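Local atomic coordinates of Myo-inositol phosphohydrolase (Mitsuokella multacida, PDB entry 4WU3), a protein that probably removes phosphate from inositol hexakisphosphate (phytate) as a protein-tyrosine-phosphatase-like phytase, and binds inositol-(1,3,4,5)-tetrakisphosphate. Residues L50-A55 with I171-D176; M80-G85 with I271-L276; K107-K112 with D235-Y240; D150-L155 with Y206-L211. The protein carries 2 engineered substitutions. All blocks are in the same frame, centred on the assembly; numbering follows the deposited sequence.

Contact 1: residues L50-A55 with I171-D176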
# COMPACT_ATOMS: atom_id res chain seq x y z
N LEU A 50 -10.36 -24.66 2.01
CA LEU A 50 -9.52 -25.41 2.92
C LEU A 50 -8.53 -26.13 2.04
O LEU A 50 -8.92 -26.86 1.15
CB LEU A 50 -10.33 -26.41 3.74
CG LEU A 50 -9.56 -27.36 4.67
CD1 LEU A 50 -8.66 -26.59 5.63
CD2 LEU A 50 -10.51 -28.24 5.45
N LYS A 51 -7.24 -25.91 2.28
CA LYS A 51 -6.22 -26.54 1.47
C LYS A 51 -5.03 -27.02 2.28
O LYS A 51 -4.86 -26.65 3.45
CB LYS A 51 -5.76 -25.62 0.34
CG LYS A 51 -5.19 -24.30 0.81
CD LYS A 51 -3.71 -24.39 1.14
CE LYS A 51 -3.08 -23.00 1.02
NZ LYS A 51 -1.66 -22.97 1.43
N ILE A 52 -4.21 -27.84 1.64
CA ILE A 52 -3.04 -28.42 2.25
C ILE A 52 -1.86 -27.44 2.21
O ILE A 52 -1.51 -26.93 1.15
CB ILE A 52 -2.68 -29.74 1.53
CG1 ILE A 52 -3.79 -30.78 1.76
CG2 ILE A 52 -1.34 -30.29 1.99
CD1 ILE A 52 -3.68 -32.03 0.91
N ASP A 53 -1.28 -27.17 3.37
CA ASP A 53 -0.11 -26.31 3.47
C ASP A 53 1.15 -27.16 3.32
O ASP A 53 2.03 -26.87 2.49
CB ASP A 53 -0.06 -25.61 4.84
CG ASP A 53 -1.15 -24.56 5.03
OD1 ASP A 53 -1.67 -24.02 4.03
OD2 ASP A 53 -1.48 -24.28 6.20
N ARG A 54 1.24 -28.20 4.16
CA ARG A 54 2.38 -29.11 4.17
C ARG A 54 1.93 -30.56 4.33
O ARG A 54 1.33 -30.93 5.33
CB ARG A 54 3.34 -28.79 5.33
CG ARG A 54 3.83 -27.34 5.38
CD ARG A 54 4.64 -26.98 4.15
NE ARG A 54 5.90 -27.70 4.14
CZ ARG A 54 6.80 -27.63 3.16
NH1 ARG A 54 6.58 -26.87 2.11
NH2 ARG A 54 7.92 -28.32 3.26
N ALA A 55 2.24 -31.38 3.32
CA ALA A 55 2.07 -32.81 3.41
C ALA A 55 3.02 -33.30 4.48
O ALA A 55 4.07 -32.71 4.68
CB ALA A 55 2.39 -33.47 2.07
N ILE A 171 -9.66 -32.30 0.40
CA ILE A 171 -8.95 -31.05 0.71
C ILE A 171 -8.14 -30.60 -0.49
O ILE A 171 -7.38 -31.38 -1.09
CB ILE A 171 -7.95 -31.21 1.86
CG1 ILE A 171 -8.62 -31.86 3.07
CG2 ILE A 171 -7.35 -29.87 2.23
CD1 ILE A 171 -9.37 -30.89 3.95
N TYR A 172 -8.29 -29.33 -0.85
CA TYR A 172 -7.61 -28.80 -2.03
C TYR A 172 -6.10 -28.89 -1.85
O TYR A 172 -5.58 -28.79 -0.73
CB TYR A 172 -8.03 -27.35 -2.33
CG TYR A 172 -9.45 -27.18 -2.84
CD1 TYR A 172 -9.78 -27.47 -4.16
CD2 TYR A 172 -10.45 -26.69 -2.01
CE1 TYR A 172 -11.07 -27.30 -4.63
CE2 TYR A 172 -11.75 -26.53 -2.46
CZ TYR A 172 -12.05 -26.83 -3.77
OH TYR A 172 -13.34 -26.66 -4.22
N ARG A 173 -5.40 -29.09 -2.96
CA ARG A 173 -3.95 -28.98 -2.98
C ARG A 173 -3.59 -27.55 -3.36
O ARG A 173 -4.47 -26.71 -3.58
CB ARG A 173 -3.35 -29.98 -3.95
CG ARG A 173 -3.26 -31.38 -3.36
CD ARG A 173 -2.81 -32.41 -4.37
NE ARG A 173 -3.88 -32.75 -5.31
CZ ARG A 173 -3.82 -33.74 -6.20
NH1 ARG A 173 -2.74 -34.51 -6.28
NH2 ARG A 173 -4.86 -33.97 -7.00
N PHE A 174 -2.30 -27.25 -3.41
CA PHE A 174 -1.86 -25.88 -3.52
C PHE A 174 -0.52 -25.78 -4.21
O PHE A 174 0.37 -26.58 -3.94
CB PHE A 174 -1.75 -25.26 -2.12
CG PHE A 174 -1.64 -23.77 -2.12
CD1 PHE A 174 -2.76 -22.98 -2.39
CD2 PHE A 174 -0.44 -23.14 -1.84
CE1 PHE A 174 -2.67 -21.60 -2.39
CE2 PHE A 174 -0.35 -21.75 -1.83
CZ PHE A 174 -1.47 -20.99 -2.10
N ASP A 175 -0.40 -24.80 -5.09
CA ASP A 175 0.84 -24.51 -5.78
C ASP A 175 1.53 -23.32 -5.13
O ASP A 175 1.02 -22.20 -5.17
CB ASP A 175 0.60 -24.19 -7.25
CG ASP A 175 1.90 -23.93 -8.00
OD1 ASP A 175 2.78 -24.81 -7.99
OD2 ASP A 175 2.04 -22.84 -8.59
N ASP A 176 2.70 -23.55 -4.55
CA ASP A 176 3.42 -22.50 -3.85
C ASP A 176 4.07 -21.49 -4.79
O ASP A 176 4.41 -20.40 -4.37
CB ASP A 176 4.49 -23.10 -2.95
CG ASP A 176 3.90 -23.78 -1.73
OD1 ASP A 176 2.83 -23.34 -1.26
OD2 ASP A 176 4.50 -24.76 -1.25
O HOH W 1 -0.12 -28.64 -1.33
O HOH W 2 4.26 -25.10 1.43

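Contact 2: residues M80-G85 with I271-L276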
# COMPACT_ATOMS: atom_id res chain seq x y z
N MET A 80 31.14 -9.23 1.57
CA MET A 80 30.29 -9.93 2.52
C MET A 80 30.10 -9.11 3.78
O MET A 80 31.03 -8.47 4.24
CB MET A 80 30.87 -11.31 2.86
CG MET A 80 30.78 -12.31 1.71
SD MET A 80 29.09 -12.47 1.08
CE MET A 80 29.18 -14.06 0.26
N PRO A 81 28.88 -9.12 4.32
CA PRO A 81 28.69 -8.47 5.59
C PRO A 81 29.34 -9.27 6.72
O PRO A 81 29.42 -10.50 6.65
CB PRO A 81 27.17 -8.46 5.76
CG PRO A 81 26.71 -9.66 5.00
CD PRO A 81 27.68 -9.82 3.86
N THR A 82 29.80 -8.55 7.74
CA THR A 82 30.34 -9.16 8.93
C THR A 82 29.38 -10.21 9.45
O THR A 82 28.17 -10.04 9.33
CB THR A 82 30.55 -8.09 10.02
OG1 THR A 82 31.02 -8.70 11.22
CG2 THR A 82 29.25 -7.38 10.30
N ARG A 83 29.91 -11.28 10.04
CA ARG A 83 29.10 -12.35 10.64
C ARG A 83 28.95 -12.11 12.14
O ARG A 83 28.40 -12.95 12.85
CB ARG A 83 29.74 -13.72 10.42
CG ARG A 83 29.66 -14.25 8.99
CD ARG A 83 30.05 -15.72 8.91
NE ARG A 83 29.23 -16.53 9.80
CZ ARG A 83 28.04 -17.02 9.47
NH1 ARG A 83 27.35 -17.73 10.33
NH2 ARG A 83 27.51 -16.80 8.29
N LYS A 84 29.43 -10.97 12.63
CA LYS A 84 29.46 -10.74 14.07
C LYS A 84 28.09 -10.88 14.73
O LYS A 84 27.10 -10.28 14.29
CB LYS A 84 30.05 -9.37 14.40
CG LYS A 84 29.98 -9.08 15.88
CD LYS A 84 30.73 -7.82 16.27
CE LYS A 84 30.87 -7.75 17.78
NZ LYS A 84 31.65 -6.56 18.20
N GLY A 85 28.05 -11.69 15.79
CA GLY A 85 26.84 -11.90 16.57
C GLY A 85 25.90 -12.98 16.05
O GLY A 85 24.96 -13.37 16.75
N ILE A 271 20.39 -6.65 6.97
CA ILE A 271 19.51 -6.92 5.83
C ILE A 271 20.17 -7.90 4.85
O ILE A 271 19.56 -8.88 4.43
CB ILE A 271 19.14 -5.62 5.08
CG1 ILE A 271 18.24 -4.75 5.95
CG2 ILE A 271 18.45 -5.93 3.75
CD1 ILE A 271 16.89 -5.37 6.23
N GLN A 272 21.42 -7.61 4.49
CA GLN A 272 22.16 -8.47 3.58
C GLN A 272 22.38 -9.86 4.16
O GLN A 272 22.15 -10.85 3.46
CB GLN A 272 23.51 -7.87 3.22
CG GLN A 272 23.44 -6.81 2.14
CD GLN A 272 22.68 -7.30 0.93
OE1 GLN A 272 23.08 -8.25 0.28
NE2 GLN A 272 21.55 -6.65 0.64
N ARG A 273 22.82 -9.96 5.41
CA ARG A 273 23.13 -11.30 5.91
C ARG A 273 21.88 -12.17 6.07
O ARG A 273 21.94 -13.38 5.84
CB ARG A 273 24.01 -11.27 7.16
CG ARG A 273 23.39 -10.76 8.43
CD ARG A 273 24.51 -10.33 9.36
NE ARG A 273 24.08 -10.20 10.74
CZ ARG A 273 24.91 -10.12 11.77
NH1 ARG A 273 26.23 -10.15 11.58
NH2 ARG A 273 24.43 -10.01 13.00
N GLN A 274 20.75 -11.57 6.41
CA GLN A 274 19.51 -12.34 6.49
C GLN A 274 19.04 -12.80 5.11
O GLN A 274 18.30 -13.78 5.01
CB GLN A 274 18.41 -11.56 7.22
CG GLN A 274 18.70 -11.35 8.70
CD GLN A 274 18.77 -12.64 9.51
OE1 GLN A 274 18.02 -13.60 9.26
NE2 GLN A 274 19.65 -12.67 10.52
N LYS A 275 19.48 -12.13 4.05
CA LYS A 275 19.25 -12.64 2.69
C LYS A 275 20.20 -13.78 2.40
O LYS A 275 19.81 -14.81 1.87
CB LYS A 275 19.42 -11.55 1.63
CG LYS A 275 19.64 -12.10 0.22
CD LYS A 275 18.35 -12.69 -0.33
CE LYS A 275 18.60 -13.70 -1.45
NZ LYS A 275 18.98 -15.06 -0.93
N LEU A 276 21.47 -13.61 2.78
CA LEU A 276 22.48 -14.62 2.47
C LEU A 276 22.21 -16.00 3.10
O LEU A 276 22.54 -17.02 2.50
CB LEU A 276 23.87 -14.11 2.85
CG LEU A 276 24.34 -12.96 1.96
CD1 LEU A 276 25.51 -12.22 2.58
CD2 LEU A 276 24.72 -13.48 0.58

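Contact 3: residues K107-K112 with D235-Y240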
# COMPACT_ATOMS: atom_id res chain seq x y z
N LYS A 107 14.66 -31.99 16.38
CA LYS A 107 15.85 -32.82 16.42
C LYS A 107 17.08 -31.97 16.08
O LYS A 107 18.11 -32.06 16.75
CB LYS A 107 15.75 -34.01 15.45
CG LYS A 107 16.81 -35.07 15.69
CD LYS A 107 16.66 -36.27 14.77
CE LYS A 107 17.65 -37.38 15.14
NZ LYS A 107 17.81 -38.40 14.07
N LYS A 108 16.95 -31.14 15.05
CA LYS A 108 18.11 -30.43 14.54
C LYS A 108 18.62 -29.34 15.47
O LYS A 108 19.82 -29.13 15.57
CB LYS A 108 17.79 -29.81 13.17
CG LYS A 108 18.94 -28.97 12.63
CD LYS A 108 18.86 -28.85 11.12
CE LYS A 108 20.19 -28.39 10.54
NZ LYS A 108 21.18 -29.50 10.53
N VAL A 109 17.72 -28.61 16.13
CA VAL A 109 18.17 -27.48 16.95
C VAL A 109 18.79 -27.98 18.26
O VAL A 109 18.34 -28.96 18.85
CB VAL A 109 17.06 -26.44 17.21
CG1 VAL A 109 16.62 -25.80 15.90
CG2 VAL A 109 15.87 -27.06 17.93
N PRO A 110 19.86 -27.31 18.70
CA PRO A 110 20.60 -27.81 19.85
C PRO A 110 20.00 -27.38 21.19
O PRO A 110 20.72 -26.92 22.07
CB PRO A 110 21.99 -27.19 19.65
CG PRO A 110 21.72 -25.91 18.93
CD PRO A 110 20.51 -26.15 18.07
N VAL A 111 18.69 -27.55 21.34
CA VAL A 111 18.05 -27.37 22.64
C VAL A 111 17.03 -28.47 22.82
O VAL A 111 16.69 -29.18 21.88
CB VAL A 111 17.35 -25.99 22.79
CG1 VAL A 111 18.37 -24.87 22.73
CG2 VAL A 111 16.28 -25.80 21.73
N LYS A 112 16.54 -28.61 24.05
CA LYS A 112 15.42 -29.48 24.33
C LYS A 112 14.13 -28.77 23.97
O LYS A 112 14.11 -27.55 23.88
CB LYS A 112 15.40 -29.85 25.81
CG LYS A 112 16.68 -30.51 26.29
CD LYS A 112 16.53 -31.04 27.71
CE LYS A 112 16.57 -29.92 28.75
NZ LYS A 112 17.85 -29.15 28.73
N ASP A 235 17.87 -18.92 27.87
CA ASP A 235 18.33 -20.01 27.04
C ASP A 235 17.31 -20.35 25.96
O ASP A 235 17.31 -21.44 25.40
CB ASP A 235 18.63 -21.20 27.92
CG ASP A 235 17.43 -21.65 28.70
OD1 ASP A 235 16.50 -20.85 28.91
OD2 ASP A 235 17.41 -22.83 29.12
N ALA A 236 16.43 -19.41 25.67
CA ALA A 236 15.31 -19.69 24.80
C ALA A 236 15.75 -19.79 23.34
O ALA A 236 16.58 -19.01 22.88
CB ALA A 236 14.26 -18.61 24.95
N TRP A 237 15.19 -20.75 22.62
CA TRP A 237 15.44 -20.85 21.20
C TRP A 237 14.17 -20.45 20.48
O TRP A 237 13.10 -20.99 20.76
CB TRP A 237 15.86 -22.27 20.83
CG TRP A 237 16.20 -22.38 19.39
CD1 TRP A 237 15.33 -22.40 18.35
CD2 TRP A 237 17.51 -22.44 18.83
NE1 TRP A 237 16.01 -22.48 17.17
CE2 TRP A 237 17.36 -22.49 17.43
CE3 TRP A 237 18.80 -22.43 19.36
CZ2 TRP A 237 18.44 -22.57 16.56
CZ3 TRP A 237 19.87 -22.49 18.50
CH2 TRP A 237 19.69 -22.57 17.12
N LEU A 238 14.29 -19.49 19.58
CA LEU A 238 13.15 -18.97 18.82
C LEU A 238 13.15 -19.45 17.37
O LEU A 238 14.13 -19.30 16.65
CB LEU A 238 13.18 -17.44 18.83
CG LEU A 238 12.93 -16.77 20.19
CD1 LEU A 238 12.73 -15.27 20.01
CD2 LEU A 238 11.73 -17.38 20.89
N HIS A 239 12.03 -20.03 16.96
CA HIS A 239 11.84 -20.43 15.58
C HIS A 239 10.68 -19.65 15.00
O HIS A 239 9.54 -19.84 15.43
CB HIS A 239 11.55 -21.93 15.49
CG HIS A 239 11.42 -22.41 14.08
ND1 HIS A 239 12.51 -22.72 13.30
CD2 HIS A 239 10.34 -22.56 13.29
CE1 HIS A 239 12.11 -23.07 12.10
NE2 HIS A 239 10.79 -22.98 12.06
N TYR A 240 10.97 -18.76 14.06
CA TYR A 240 9.96 -17.94 13.41
C TYR A 240 9.45 -18.63 12.15
O TYR A 240 10.22 -19.21 11.37
CB TYR A 240 10.53 -16.58 13.01
CG TYR A 240 11.05 -15.75 14.14
CD1 TYR A 240 10.19 -15.06 14.98
CD2 TYR A 240 12.42 -15.63 14.37
CE1 TYR A 240 10.67 -14.29 16.02
CE2 TYR A 240 12.91 -14.87 15.40
CZ TYR A 240 12.04 -14.20 16.23
OH TYR A 240 12.53 -13.45 17.28

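Contact 4: residues D150-L155 with Y206-L211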
# COMPACT_ATOMS: atom_id res chain seq x y z
N ASP A 150 -8.56 -11.11 18.41
CA ASP A 150 -9.61 -11.68 19.26
C ASP A 150 -10.82 -12.18 18.47
O ASP A 150 -11.70 -12.83 19.02
CB ASP A 150 -10.06 -10.72 20.38
CG ASP A 150 -10.21 -9.31 19.92
OD1 ASP A 150 -10.78 -9.11 18.84
OD2 ASP A 150 -9.79 -8.39 20.66
N ILE A 151 -10.87 -11.88 17.19
CA ILE A 151 -11.81 -12.54 16.31
C ILE A 151 -11.15 -13.77 15.68
O ILE A 151 -11.75 -14.85 15.60
CB ILE A 151 -12.30 -11.58 15.21
CG1 ILE A 151 -13.27 -10.56 15.80
CG2 ILE A 151 -13.00 -12.35 14.11
CD1 ILE A 151 -14.56 -11.18 16.31
N ILE A 152 -9.88 -13.62 15.26
CA ILE A 152 -9.19 -14.67 14.50
C ILE A 152 -8.98 -15.96 15.30
O ILE A 152 -9.23 -17.05 14.80
CB ILE A 152 -7.83 -14.17 13.97
CG1 ILE A 152 -8.06 -13.16 12.85
CG2 ILE A 152 -6.98 -15.34 13.47
CD1 ILE A 152 -6.82 -12.39 12.47
N ILE A 153 -8.51 -15.85 16.54
CA ILE A 153 -8.20 -17.03 17.35
C ILE A 153 -9.43 -17.93 17.57
O ILE A 153 -9.38 -19.14 17.28
CB ILE A 153 -7.56 -16.65 18.70
CG1 ILE A 153 -6.23 -15.92 18.48
CG2 ILE A 153 -7.34 -17.89 19.58
CD1 ILE A 153 -5.25 -16.66 17.59
N PRO A 154 -10.53 -17.37 18.10
CA PRO A 154 -11.73 -18.21 18.27
C PRO A 154 -12.38 -18.65 16.95
O PRO A 154 -12.98 -19.71 16.89
CB PRO A 154 -12.69 -17.31 19.07
CG PRO A 154 -12.16 -15.92 18.94
CD PRO A 154 -10.67 -16.05 18.74
N LEU A 155 -12.26 -17.85 15.90
CA LEU A 155 -12.77 -18.23 14.59
C LEU A 155 -12.05 -19.47 14.06
O LEU A 155 -12.68 -20.43 13.59
CB LEU A 155 -12.65 -17.06 13.60
CG LEU A 155 -13.14 -17.39 12.19
CD1 LEU A 155 -14.58 -17.91 12.21
CD2 LEU A 155 -13.02 -16.18 11.28
N TYR A 206 4.83 -22.04 22.49
CA TYR A 206 4.09 -21.47 21.39
C TYR A 206 3.79 -19.99 21.62
O TYR A 206 3.42 -19.60 22.72
CB TYR A 206 2.77 -22.22 21.21
CG TYR A 206 1.93 -21.75 20.04
CD1 TYR A 206 2.27 -22.07 18.74
CD2 TYR A 206 0.75 -21.01 20.24
CE1 TYR A 206 1.52 -21.65 17.68
CE2 TYR A 206 -0.03 -20.60 19.17
CZ TYR A 206 0.37 -20.93 17.89
OH TYR A 206 -0.37 -20.55 16.80
N PHE A 207 3.93 -19.20 20.57
CA PHE A 207 3.54 -17.79 20.61
C PHE A 207 2.96 -17.39 19.25
O PHE A 207 3.54 -17.69 18.21
CB PHE A 207 4.73 -16.92 20.97
CG PHE A 207 4.39 -15.46 21.09
CD1 PHE A 207 3.71 -14.99 22.20
CD2 PHE A 207 4.74 -14.57 20.09
CE1 PHE A 207 3.39 -13.65 22.32
CE2 PHE A 207 4.43 -13.22 20.21
CZ PHE A 207 3.75 -12.76 21.33
N ARG A 208 1.82 -16.72 19.27
CA ARG A 208 1.11 -16.36 18.05
C ARG A 208 1.03 -14.86 17.87
O ARG A 208 0.73 -14.12 18.81
CB ARG A 208 -0.31 -16.92 18.09
CG ARG A 208 -1.18 -16.58 16.89
CD ARG A 208 -0.82 -17.40 15.67
NE ARG A 208 -1.83 -17.33 14.61
CZ ARG A 208 -2.90 -18.12 14.53
NH1 ARG A 208 -3.13 -19.03 15.46
NH2 ARG A 208 -3.76 -17.99 13.52
N LEU A 209 1.33 -14.42 16.66
CA LEU A 209 0.96 -13.10 16.18
C LEU A 209 0.15 -13.30 14.94
O LEU A 209 0.58 -14.00 14.04
CB LEU A 209 2.20 -12.31 15.78
CG LEU A 209 3.09 -11.91 16.93
CD1 LEU A 209 4.27 -11.12 16.38
CD2 LEU A 209 2.29 -11.10 17.93
N THR A 210 -1.02 -12.67 14.86
CA THR A 210 -1.90 -12.87 13.72
C THR A 210 -1.63 -11.87 12.59
O THR A 210 -2.42 -10.96 12.35
CB THR A 210 -3.36 -12.79 14.18
OG1 THR A 210 -3.56 -11.62 14.98
CG2 THR A 210 -3.69 -14.02 15.02
N LEU A 211 -0.52 -12.06 11.87
CA LEU A 211 -0.08 -11.11 10.84
C LEU A 211 -0.62 -11.45 9.47
O LEU A 211 -0.56 -12.60 9.04
CB LEU A 211 1.44 -11.08 10.75
CG LEU A 211 2.18 -10.80 12.04
CD1 LEU A 211 3.67 -10.62 11.77
CD2 LEU A 211 1.61 -9.57 12.71

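Contact 1: residues L50-A55 with I171-D176
K51 lies across the ring of F174, and the contact is dense both here and where L50 meets I171. The lysine CG sits between the backbone N and the carbonyl carbon (chi1 59°) and the chain bends again at chi2, which lays its end, CE and NZ, over one face of the phenyl ring. K51 CE is 3.5 Å from the F174 ring centroid, a CH-pi contact, and K51 NZ is 3.6 Å from it, a cation-pi interaction 15° off the ring normal. A salt bridge, K51 NZ to D53 OD1 2.8 Å, helps fix the lysine end. Behind it the backbones join at one bridge, K51 opposite Y172: Y172 N donates to L50 O, and I52 N to Y172 O at 2.9 Å. I171 lies between L50 and I52, its CD1 3.3 Å from L50 CD2 and its CG2 3.7 Å from I52 CG1, the isoleucines crossing at about a right angle. Toward R54 the packing gives way to water. R54 NH1 stays 4.5 Å from D176 OD2, and one water links these atoms and D53 O; R54 has its salt bridge with E101, while D176 OD1 bonds to the Y243 hydroxyl. The local strand axes are inclined at 53°. Strand 49-54 edges an antiparallel sheet beside 132-137, with a classic bulge at D53 and R54 facing A133, whereas 168-175 pairs with 180-188 in a two-stranded hairpin.

Contact 2: residues M80-G85 with I271-L276
R273 points its guanidinium group end-on at the loop backbone, with both terminal nitrogens converging on K84 O. R273 NH1 lies 2.8 Å from K84 O and R273 NH2 lies 3.0 Å from K84 O, and the two come in from the same face of the K84 carbonyl plane. R273 NH1 also donates to T82 O at 3.0 Å, again from above the carbonyl plane, although both acceptors lie close to the plane of the guanidinium itself. The arginine chain is extended from CG to NE, which carries the charged end clear of helix 267-276. A salt bridge from NH2 to D257 links the same group to helix 247-261. The loop contains an ST turn, in which T82 OG1 accepts from K84 N at 3.1 Å; it belongs to the connection between strands 65-66 and 91-94 of the phosphatase-like sheet. At M80 and P81 the contact becomes apolar. P81 turns the CD corner of its ring onto L276, with P81 CD pressed to 3.5 Å from L276 CD1, while P81 CG rests obliquely against R273 CB at 3.8 Å. M80 bends at chi2 so that its sulfur comes in at an angle to the leucine, M80 SD 3.9 Å from L276 CD1.

Contact 3: residues K107-K112 with D235-Y240
With its CG trans to the backbone N (chi1 -176°) and the indole turned by chi2 of -76°, W237 holds one broad face toward the chain that leaves helix 99-108. V109 answers with a chi1 of -64°, which sets CG1 opposite its own carbonyl carbon and against the pyrrole side of the indole, 3.6 Å from W237 NE1. V109 CB stands over the same part of the face, displaced toward the rim, in a CH-pi contact 4.2 Å from the centroid of the W237 five-membered ring. P110 takes the benzo end. P110 CD makes a second CH-pi contact, 4.1 Å from the centroid of the W237 six-membered ring, and the proline crosses the tryptophan at about a right angle. V111 completes the set near the root of the side chain, where V111 CG2 touches W237 CB at 3.7 Å. P110 is the centre of an inverse gamma turn, and the residues on either side of it both touch W237, V109 over the ring face and V111 at CB. No hydrogen bond spans the two segments; the indole N-H is used elsewhere, on the hydroxyl of S92 in the adjoining strand. The loop leaving helix 99-108 thus packs on the first residue of 237-241, the central strand of the five-stranded mixed sheet, flanked by 91-94 and 116-122, consistent with the alpha/beta core of a PTP-like phosphatase domain.

Contact 4: residues D150-L155 with Y206-L211
I152 and I153 meet T210 by aliphatic packing and R208 mainly at its guanidinium; no hydrogen bond crosses between the segments. I152 and T210 approach tip to tip: I152 CG2 lies 3.9 Å from T210 CG2, and I152 CD1 is the same 3.9 Å from T210 CB. T210 offers the methyl because its OG1 lies between the backbone N and the carbonyl carbon (chi1 49°), leaving CG2 on the side of the backbone N. I153 CD1 reaches in obliquely beside it, 4.0 Å from T210 CG2. The second kind of contact is methyl against guanidinium. I153 CD1 sits over one face of the R208 group, displaced toward its rim and 3.8 Å from R208 NH1, as the two side chains slide past each other in opposite directions. I152 crosses the arginine at about a right angle, I152 CG2 4.2 Å from R208 NH2. In the fold, helix 149-161 lies against strand 205-211, the edge of the five-stranded mixed sheet beside 116-122, the local axes 9.6 Å apart at 115°. The polar links round the contact centre on R208. Its chain bends at chi2, NE donates to R122 O, and NH1 makes a salt bridge to E156 of helix 149-161, so helix and strand are also joined by charge. A weak hydrogen bond runs from R208 NH1 to Y206 OH at 3.4 Å, and that hydroxyl is also hydrogen-bonded to D120.

Overall arrangement
From the N terminus, strand 49-54 comes first and waits more than a hundred residues for its partner: contact 1 closes when 168-175 returns beside it. Before that, the loop at 80-85 opens contact 2 and the end of helix 99-108 opens contact 3, so contact 1 crosses both. Helix 149-161 then opens contact 4, which also crosses contact 1 and closes at strand 205-211. Contact 3 closes next, at 237-241, enclosing contact 4, and contact 2 closes last, enclosing both. Contacts 3 and 4 reach the same five-stranded sheet, their centres 23 Å apart; contact 2 joins the loop between strands 65-66 and 91-94 to helix 267-276, and contact 1 joins two smaller sheets.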